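Amoebiasin-2 (Entamoeba histolytica, PDB 3M86) inhibits cysteine proteases of its own organism, CP1, CP2 and to a lesser extent CP5, by wedging three loops into the substrate-binding site. Local coordinates at residues H7-K12 with I26-R31; T85-Y90 with S103-V108. One frame throughout, in Å; residues are numbered along the deposited sequence.

Contact 1: residues H7-K12 with I26-R31; sequences HILTEK and IKIQLR
The carboxylate of Glu11 takes over the pairing where the backbone of strand 6-9 gives out: its OE1 accepts the backbone N of Arg31 at 2.8 Å, on the syn side and 16° out of the carboxylate plane. The side chain reaches strand 25-32 because it bends at chi2 (89°), folding CG and CD over Leu30, whose CD2 lies 3.7 Å from Glu11 CD. Two waters complete the grip. One donates to Glu11 OE2 and to Gln29 O, the other to Glu11 OE1 and to Arg31 O, and each thereby ties the carboxylate to a backbone carbonyl of the neighbouring strand.

Before this point the strands pair in parallel. Lys27 N donates to His7 O at 2.8 Å in an almost straight bond (178°); Leu9 N then donates to Lys27 O, and Leu9 O accepts Gln29 N. The chain turns away at Thr10, whose OG1 accepts the backbone N of Lys12 in an ST turn while also bonding Glu13.

The two faces of the sheet differ. Leu9 suits the buried one, where its CD1 packs at 3.9 Å against Ile26 CG2; it also touches Leu18 of strand 17-20 and Tyr106 of strand 102-110. On the more exposed face Ile8 CG2 touches Gln29 OE1 at 3.7 Å, apolar against amide. Glutamine fits there because its NE2 can bond Glu73 of strand 70-78, while Lys27 lies along Glu73 and Gln75.

A carboxylate at this strand end offers two acceptor oxygens where the backbone of 10-12 no longer pairs with strand 25-32. With OE1 bonded to a peptide N-H and both oxygens hydrated, Glu11 is probably ionised, its charge offset by these donors.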
ATOM      1  N   HIS A   7      -7.592   8.557   1.063  1.00  9.68           N
ATOM      2  CA  HIS A   7      -8.307   7.293   0.928  1.00  8.96           C
ATOM      3  C   HIS A   7      -7.454   6.167   1.451  1.00  8.61           C
ATOM      4  O   HIS A   7      -6.325   6.003   1.009  1.00 11.56           O
ATOM      5  CB  HIS A   7      -8.648   7.031  -0.537  1.00  9.63           C
ATOM      6  CG  HIS A   7      -9.301   8.195  -1.203  1.00 10.81           C
ATOM      7  ND1 HIS A   7     -10.667   8.286  -1.377  1.00 13.60           N
ATOM      8  CD2 HIS A   7      -8.775   9.327  -1.732  1.00 12.82           C
ATOM      9  CE1 HIS A   7     -10.952   9.430  -1.974  1.00 12.07           C
ATOM     10  NE2 HIS A   7      -9.824  10.076  -2.203  1.00 12.49           N
ATOM     11  N   ILE A   8      -8.005   5.401   2.390  1.00  8.15           N
ATOM     12  CA  ILE A   8      -7.230   4.346   3.042  1.00  8.78           C
ATOM     13  C   ILE A   8      -7.547   3.004   2.389  1.00 12.27           C
ATOM     14  O   ILE A   8      -8.717   2.639   2.227  1.00 12.48           O
ATOM     15  CB  ILE A   8      -7.520   4.289   4.546  1.00 12.08           C
ATOM     16  CG1 ILE A   8      -7.061   5.593   5.211  1.00 21.97           C
ATOM     17  CG2 ILE A   8      -6.773   3.108   5.178  1.00 14.46           C
ATOM     18  CD1 ILE A   8      -7.393   5.700   6.678  1.00 33.85           C
ATOM     19  N   LEU A   9      -6.504   2.290   1.980  1.00  9.66           N
ATOM     20  CA  LEU A   9      -6.684   0.972   1.376  1.00  8.09           C
ATOM     21  C   LEU A   9      -5.973  -0.054   2.237  1.00  9.42           C
ATOM     22  O   LEU A   9      -4.852   0.179   2.686  1.00 10.85           O
ATOM     23  CB  LEU A   9      -6.107   0.944  -0.029  1.00  7.60           C
ATOM     24  CG  LEU A   9      -6.809   1.837  -1.048  1.00 12.26           C
ATOM     25  CD1 LEU A   9      -6.061   1.851  -2.355  1.00 14.15           C
ATOM     26  CD2 LEU A   9      -8.249   1.346  -1.247  1.00 16.34           C
ATOM     27  N   THR A  10      -6.643  -1.183   2.475  1.00  9.94           N
ATOM     28  CA  THR A  10      -6.052  -2.276   3.236  1.00 11.00           C
ATOM     29  C   THR A  10      -6.145  -3.580   2.453  1.00 13.71           C
ATOM     30  O   THR A  10      -6.589  -3.597   1.310  1.00 11.33           O
ATOM     31  CB  THR A  10      -6.762  -2.469   4.590  1.00 13.13           C
ATOM     32  OG1 THR A  10      -8.036  -3.099   4.383  1.00 12.68           O
ATOM     33  CG2 THR A  10      -6.947  -1.132   5.296  1.00 14.69           C
ATOM     34  N   GLU A  11      -5.737  -4.677   3.074  1.00 11.16           N
ATOM     35  CA  GLU A  11      -5.826  -5.987   2.440  1.00 13.22           C
ATOM     36  C   GLU A  11      -7.259  -6.271   2.012  1.00 14.49           C
ATOM     37  O   GLU A  11      -7.503  -6.980   1.035  1.00 16.47           O
ATOM     38  CB  GLU A  11      -5.379  -7.078   3.424  1.00 10.53           C
ATOM     39  CG  GLU A  11      -3.890  -7.058   3.786  1.00  9.94           C
ATOM     40  CD  GLU A  11      -3.552  -6.174   4.981  1.00 11.86           C
ATOM     41  OE1 GLU A  11      -2.484  -6.417   5.596  1.00 11.62           O
ATOM     42  OE2 GLU A  11      -4.324  -5.232   5.284  1.00 14.75           O
ATOM     43  N   LYS A  12      -8.205  -5.724   2.759  1.00 11.89           N
ATOM     44  CA  LYS A  12      -9.614  -6.032   2.530  1.00 13.73           C
ATOM     45  C   LYS A  12     -10.166  -5.425   1.240  1.00 18.84           C
ATOM     46  O   LYS A  12     -11.217  -5.861   0.751  1.00 22.64           O
ATOM     47  CB  LYS A  12     -10.444  -5.633   3.746  1.00 18.01           C
ATOM     48  CG  LYS A  12     -10.009  -6.381   5.014  1.00 28.03           C
ATOM     49  CD  LYS A  12     -11.050  -6.297   6.117  1.00 31.19           C
ATOM     50  CE  LYS A  12     -12.319  -7.013   5.715  1.00 29.88           C
ATOM     51  NZ  LYS A  12     -13.348  -6.944   6.784  1.00 45.18           N
ATOM     52  N   ILE A  26      -3.570   8.717  -1.414  1.00  8.16           N
ATOM     53  CA  ILE A  26      -3.863   7.314  -1.126  1.00  8.22           C
ATOM     54  C   ILE A  26      -2.941   6.853  -0.019  1.00 11.28           C
ATOM     55  O   ILE A  26      -1.738   7.106  -0.067  1.00 10.99           O
ATOM     56  CB  ILE A  26      -3.634   6.443  -2.356  1.00 11.85           C
ATOM     57  CG1 ILE A  26      -4.648   6.797  -3.440  1.00 17.75           C
ATOM     58  CG2 ILE A  26      -3.747   4.942  -2.001  1.00 13.46           C
ATOM     59  CD1 ILE A  26      -4.299   6.245  -4.786  1.00 23.41           C
ATOM     60  N   LYS A  27      -3.515   6.210   0.994  1.00  9.19           N
ATOM     61  CA  LYS A  27      -2.719   5.619   2.074  1.00  7.60           C
ATOM     62  C   LYS A  27      -3.016   4.138   2.134  1.00  9.14           C
ATOM     63  O   LYS A  27      -4.106   3.740   2.525  1.00 11.18           O
ATOM     64  CB  LYS A  27      -3.017   6.265   3.438  1.00 12.52           C
ATOM     65  CG  LYS A  27      -2.464   7.674   3.657  1.00 17.42           C
ATOM     66  CD  LYS A  27      -2.525   8.049   5.150  1.00 19.52           C
ATOM     67  CE  LYS A  27      -2.112   9.496   5.386  1.00 30.09           C
ATOM     68  NZ  LYS A  27      -2.266   9.910   6.813  1.00 31.99           N
ATOM     69  N   ILE A  28      -2.037   3.330   1.737  1.00  8.11           N
ATOM     70  CA  ILE A  28      -2.151   1.881   1.778  1.00  6.80           C
ATOM     71  C   ILE A  28      -1.583   1.449   3.119  1.00  9.28           C
ATOM     72  O   ILE A  28      -0.416   1.715   3.416  1.00 11.39           O
ATOM     73  CB  ILE A  28      -1.356   1.259   0.634  1.00  9.02           C
ATOM     74  CG1 ILE A  28      -1.934   1.746  -0.705  1.00 11.40           C
ATOM     75  CG2 ILE A  28      -1.377  -0.279   0.728  1.00 11.67           C
ATOM     76  CD1 ILE A  28      -1.023   1.511  -1.892  1.00 13.83           C
ATOM     77  N   GLN A  29      -2.411   0.800   3.926  1.00  7.35           N
ATOM     78  CA  GLN A  29      -2.040   0.426   5.286  1.00  8.84           C
ATOM     79  C   GLN A  29      -2.210  -1.080   5.426  1.00  8.29           C
ATOM     80  O   GLN A  29      -3.332  -1.588   5.363  1.00 11.70           O
ATOM     81  CB  GLN A  29      -2.923   1.160   6.297  1.00  9.76           C
ATOM     82  CG  GLN A  29      -2.659   2.669   6.310  1.00 14.82           C
ATOM     83  CD  GLN A  29      -3.411   3.395   7.418  1.00 21.10           C
ATOM     84  OE1 GLN A  29      -4.358   2.863   7.996  1.00 26.68           O
ATOM     85  NE2 GLN A  29      -2.989   4.621   7.712  1.00 26.41           N
ATOM     86  N   LEU A  30      -1.085  -1.774   5.571  1.00  7.68           N
ATOM     87  CA  LEU A  30      -1.065  -3.236   5.536  1.00  7.24           C
ATOM     88  C   LEU A  30      -0.340  -3.762   6.756  1.00  9.68           C
ATOM     89  O   LEU A  30       0.544  -3.104   7.290  1.00 13.59           O
ATOM     90  CB  LEU A  30      -0.324  -3.716   4.280  1.00  6.89           C
ATOM     91  CG  LEU A  30      -0.845  -3.133   2.962  1.00  8.37           C
ATOM     92  CD1 LEU A  30       0.060  -3.569   1.814  1.00 12.54           C
ATOM     93  CD2 LEU A  30      -2.290  -3.569   2.716  1.00  9.90           C
ATOM     94  N   ARG A  31      -0.691  -4.963   7.195  1.00  6.77           N
ATOM     95  CA  ARG A  31       0.082  -5.585   8.260  1.00  7.23           C
ATOM     96  C   ARG A  31       1.246  -6.366   7.659  1.00  8.78           C
ATOM     97  O   ARG A  31       1.182  -6.882   6.543  1.00  9.99           O
ATOM     98  CB  ARG A  31      -0.773  -6.496   9.154  1.00 10.96           C
ATOM     99  CG  ARG A  31      -1.893  -5.781   9.941  1.00 19.00           C
ATOM    100  CD  ARG A  31      -1.477  -4.428  10.506  1.00 30.51           C
ATOM    101  NE  ARG A  31      -2.484  -3.868  11.416  1.00 28.41           N
ATOM    102  CZ  ARG A  31      -3.355  -2.908  11.103  1.00 33.44           C
ATOM    103  NH1 ARG A  31      -3.375  -2.365   9.889  1.00 33.29           N
ATOM    104  NH2 ARG A  31      -4.212  -2.482  12.020  1.00 37.39           N
TER
HETATM  105  O   HOH W   1      -4.185  -3.399   7.303  1.00 11.94           O
HETATM  106  O   HOH W   2      -0.932  -8.618   6.225  1.00 12.20           O

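Contact 2: residues T85-Y90 with S103-V108; sequences TIKLGY and SLTYSV
The beta hairpin of strands 82-91 and 102-110, whose connection carries the FG loop, is held here by regular antiparallel pairing. Ile86 faces Tyr106 and Leu88 faces Leu104 as hydrogen-bonded pairs, each with two backbone bonds; Ile86 N to Tyr106 O (2.8 Å, 172°) is the straightest of the four. Thr85 with Ser107, Lys87 with Thr105 and Gly89 with Ser103 are non-hydrogen-bonded pairs.

Side chains alternate between two environments. On the buried face, Leu88 CD2 meets Tyr106 CE2 at 3.8 Å, reaching diagonally from its own partner, Leu104, to the ring beyond. Leu88 CB still lies 4.1 Å from Leu104 CB. Ile86 CD1 makes a similar diagonal step to Val108 CG2, at 3.9 Å. Branched aliphatic residues suit this interior, where Ile42 of strand 39-43 touches both Ile86 and Leu88. Tyr106 adds a large apolar ring, with its hydroxyl bonded to Thr10 O.

The other face bears small or polar residues. Thr85 and Thr105 touch through their methyls, CG2 to CG2 at 3.8 Å; in both, OG1 sits beside the backbone N (chi1 -57°), which puts CG2 anti to that N. Lys87 runs beside Thr105, its extended chain carrying the amine away from the hairpin. One apolar and one polar face are what a sheet of a two-sheet sandwich needs, here the immunoglobulin-like fold of the chagasin family.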
ATOM      1  N   THR A  85      -3.070   1.260 -12.179  1.00 15.69           N
ATOM      2  CA  THR A  85      -3.182   0.044 -11.399  1.00 14.38           C
ATOM      3  C   THR A  85      -2.022   0.036 -10.422  1.00 17.70           C
ATOM      4  O   THR A  85      -0.888   0.320 -10.807  1.00 20.14           O
ATOM      5  CB  THR A  85      -3.054  -1.192 -12.282  1.00 22.30           C
ATOM      6  OG1 THR A  85      -4.053  -1.146 -13.307  1.00 25.50           O
ATOM      7  CG2 THR A  85      -3.231  -2.452 -11.446  1.00 27.19           C
ATOM      8  N   ILE A  86      -2.309  -0.298  -9.169  1.00 12.49           N
ATOM      9  CA  ILE A  86      -1.279  -0.446  -8.144  1.00 11.60           C
ATOM     10  C   ILE A  86      -1.283  -1.920  -7.747  1.00 15.25           C
ATOM     11  O   ILE A  86      -2.344  -2.479  -7.462  1.00 17.29           O
ATOM     12  CB  ILE A  86      -1.591   0.416  -6.901  1.00 13.95           C
ATOM     13  CG1 ILE A  86      -1.682   1.903  -7.266  1.00 14.77           C
ATOM     14  CG2 ILE A  86      -0.537   0.192  -5.783  1.00 11.81           C
ATOM     15  CD1 ILE A  86      -2.273   2.760  -6.146  1.00 16.73           C
ATOM     16  N   LYS A  87      -0.115  -2.556  -7.761  1.00 13.46           N
ATOM     17  CA  LYS A  87      -0.021  -3.956  -7.353  1.00 14.57           C
ATOM     18  C   LYS A  87       0.955  -4.110  -6.197  1.00 15.60           C
ATOM     19  O   LYS A  87       2.026  -3.502  -6.199  1.00 16.43           O
ATOM     20  CB  LYS A  87       0.443  -4.828  -8.518  1.00 19.36           C
ATOM     21  CG  LYS A  87      -0.570  -4.991  -9.643  1.00 27.96           C
ATOM     22  CD  LYS A  87       0.026  -5.793 -10.793  1.00 35.74           C
ATOM     23  CE  LYS A  87      -0.960  -5.942 -11.942  1.00 49.00           C
ATOM     24  NZ  LYS A  87      -0.356  -6.654 -13.107  1.00 51.74           N
ATOM     25  N   LEU A  88       0.580  -4.913  -5.206  1.00 13.50           N
ATOM     26  CA  LEU A  88       1.476  -5.199  -4.078  1.00 13.77           C
ATOM     27  C   LEU A  88       1.680  -6.704  -3.979  1.00 16.42           C
ATOM     28  O   LEU A  88       0.752  -7.477  -4.210  1.00 18.72           O
ATOM     29  CB  LEU A  88       0.858  -4.743  -2.755  1.00 14.18           C
ATOM     30  CG  LEU A  88       0.541  -3.315  -2.278  1.00 24.06           C
ATOM     31  CD1 LEU A  88       1.772  -2.541  -1.808  1.00 21.12           C
ATOM     32  CD2 LEU A  88      -0.297  -2.529  -3.264  1.00 20.55           C
ATOM     33  N   GLY A  89       2.885  -7.115  -3.615  1.00 13.68           N
ATOM     34  CA  GLY A  89       3.149  -8.516  -3.345  1.00 14.34           C
ATOM     35  C   GLY A  89       3.875  -8.639  -2.024  1.00 16.60           C
ATOM     36  O   GLY A  89       4.756  -7.842  -1.727  1.00 15.16           O
ATOM     37  N   TYR A  90       3.490  -9.624  -1.219  1.00 12.08           N
ATOM     38  CA  TYR A  90       4.176  -9.871   0.039  1.00 11.85           C
ATOM     39  C   TYR A  90       5.121 -11.026  -0.198  1.00 15.31           C
ATOM     40  O   TYR A  90       4.684 -12.160  -0.392  1.00 17.87           O
ATOM     41  CB  TYR A  90       3.151 -10.246   1.091  1.00 12.47           C
ATOM     42  CG  TYR A  90       3.640 -10.306   2.522  1.00 11.44           C
ATOM     43  CD1 TYR A  90       4.035  -9.160   3.205  1.00 11.90           C
ATOM     44  CD2 TYR A  90       3.651 -11.515   3.205  1.00 12.30           C
ATOM     45  CE1 TYR A  90       4.454  -9.228   4.533  1.00 10.06           C
ATOM     46  CE2 TYR A  90       4.053 -11.584   4.524  1.00 12.10           C
ATOM     47  CZ  TYR A  90       4.437 -10.444   5.182  1.00 14.25           C
ATOM     48  OH  TYR A  90       4.838 -10.551   6.494  1.00 14.96           O
ATOM     49  N   SER A 103      -1.041 -11.342  -2.840  1.00 18.06           N
ATOM     50  CA  SER A 103      -0.954 -10.249  -3.791  1.00 20.61           C
ATOM     51  C   SER A 103      -2.168  -9.362  -3.619  1.00 19.79           C
ATOM     52  O   SER A 103      -3.250  -9.843  -3.287  1.00 24.84           O
ATOM     53  CB  SER A 103      -0.898 -10.788  -5.226  1.00 25.90           C
ATOM     54  OG  SER A 103       0.255 -11.592  -5.412  1.00 31.98           O
ATOM     55  N   LEU A 104      -1.988  -8.063  -3.835  1.00 13.71           N
ATOM     56  CA  LEU A 104      -3.102  -7.125  -3.800  1.00 13.19           C
ATOM     57  C   LEU A 104      -3.080  -6.301  -5.079  1.00 16.38           C
ATOM     58  O   LEU A 104      -2.011  -5.976  -5.593  1.00 17.93           O
ATOM     59  CB  LEU A 104      -2.996  -6.198  -2.594  1.00 15.66           C
ATOM     60  CG  LEU A 104      -2.953  -6.852  -1.210  1.00 13.61           C
ATOM     61  CD1 LEU A 104      -2.562  -5.815  -0.152  1.00 15.61           C
ATOM     62  CD2 LEU A 104      -4.285  -7.521  -0.861  1.00 18.04           C
ATOM     63  N   THR A 105      -4.261  -5.981  -5.593  1.00 13.47           N
ATOM     64  CA  THR A 105      -4.375  -5.155  -6.785  1.00 16.60           C
ATOM     65  C   THR A 105      -5.420  -4.079  -6.537  1.00 17.09           C
ATOM     66  O   THR A 105      -6.506  -4.365  -6.034  1.00 17.75           O
ATOM     67  CB  THR A 105      -4.795  -5.991  -8.014  1.00 20.31           C
ATOM     68  OG1 THR A 105      -3.853  -7.057  -8.218  1.00 23.14           O
ATOM     69  CG2 THR A 105      -4.837  -5.120  -9.256  1.00 25.42           C
ATOM     70  N   TYR A 106      -5.086  -2.836  -6.865  1.00 14.54           N
ATOM     71  CA  TYR A 106      -6.054  -1.756  -6.783  1.00 11.02           C
ATOM     72  C   TYR A 106      -6.080  -0.975  -8.103  1.00 14.44           C
ATOM     73  O   TYR A 106      -5.046  -0.739  -8.714  1.00 16.60           O
ATOM     74  CB  TYR A 106      -5.703  -0.773  -5.670  1.00 10.61           C
ATOM     75  CG  TYR A 106      -5.420  -1.354  -4.306  1.00 11.32           C
ATOM     76  CD1 TYR A 106      -6.417  -1.978  -3.566  1.00 12.11           C
ATOM     77  CD2 TYR A 106      -4.164  -1.217  -3.734  1.00 12.60           C
ATOM     78  CE1 TYR A 106      -6.156  -2.485  -2.296  1.00 11.89           C
ATOM     79  CE2 TYR A 106      -3.896  -1.724  -2.471  1.00 16.38           C
ATOM     80  CZ  TYR A 106      -4.891  -2.342  -1.761  1.00 18.05           C
ATOM     81  OH  TYR A 106      -4.626  -2.822  -0.505  1.00 14.31           O
ATOM     82  N   SER A 107      -7.268  -0.570  -8.528  1.00 13.52           N
ATOM     83  CA  SER A 107      -7.416   0.287  -9.691  1.00 14.65           C
ATOM     84  C   SER A 107      -7.754   1.681  -9.190  1.00 16.11           C
ATOM     85  O   SER A 107      -8.680   1.854  -8.403  1.00 17.63           O
ATOM     86  CB  SER A 107      -8.542  -0.230 -10.584  1.00 18.35           C
ATOM     87  OG  SER A 107      -8.256  -1.537 -11.036  1.00 25.49           O
ATOM     88  N   VAL A 108      -6.992   2.676  -9.622  1.00 14.39           N
ATOM     89  CA  VAL A 108      -7.218   4.027  -9.144  1.00 12.44           C
ATOM     90  C   VAL A 108      -7.398   4.982 -10.315  1.00 17.61           C
ATOM     91  O   VAL A 108      -6.520   5.107 -11.166  1.00 19.63           O
ATOM     92  CB  VAL A 108      -6.082   4.520  -8.240  1.00 13.66           C
ATOM     93  CG1 VAL A 108      -6.345   5.978  -7.826  1.00 16.82           C
ATOM     94  CG2 VAL A 108      -5.929   3.604  -7.019  1.00 15.77           C
TER

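Overall arrangement
Contacts 1 and 2 lie in opposing sheets of the beta sandwich, their centres about 10 Å apart, and each is part core, part surface. Their inward residues meet between the sheets: Leu30 CD2 packs against Leu104 CD1 at 3.7 Å, and Ile26 CD1 lies equally near Val108 CG1. Where strand 6-9 ends, Leu104 also reaches across to the backbone of Glu11. The chemistry follows position. Contact 1 pairs an edge strand in parallel with its neighbour and finishes through a carboxylate and waters; contact 2 joins the two middle strands of its sheet and pairs regularly by antiparallel backbone bonds along its length, with no side chain standing in for the backbone.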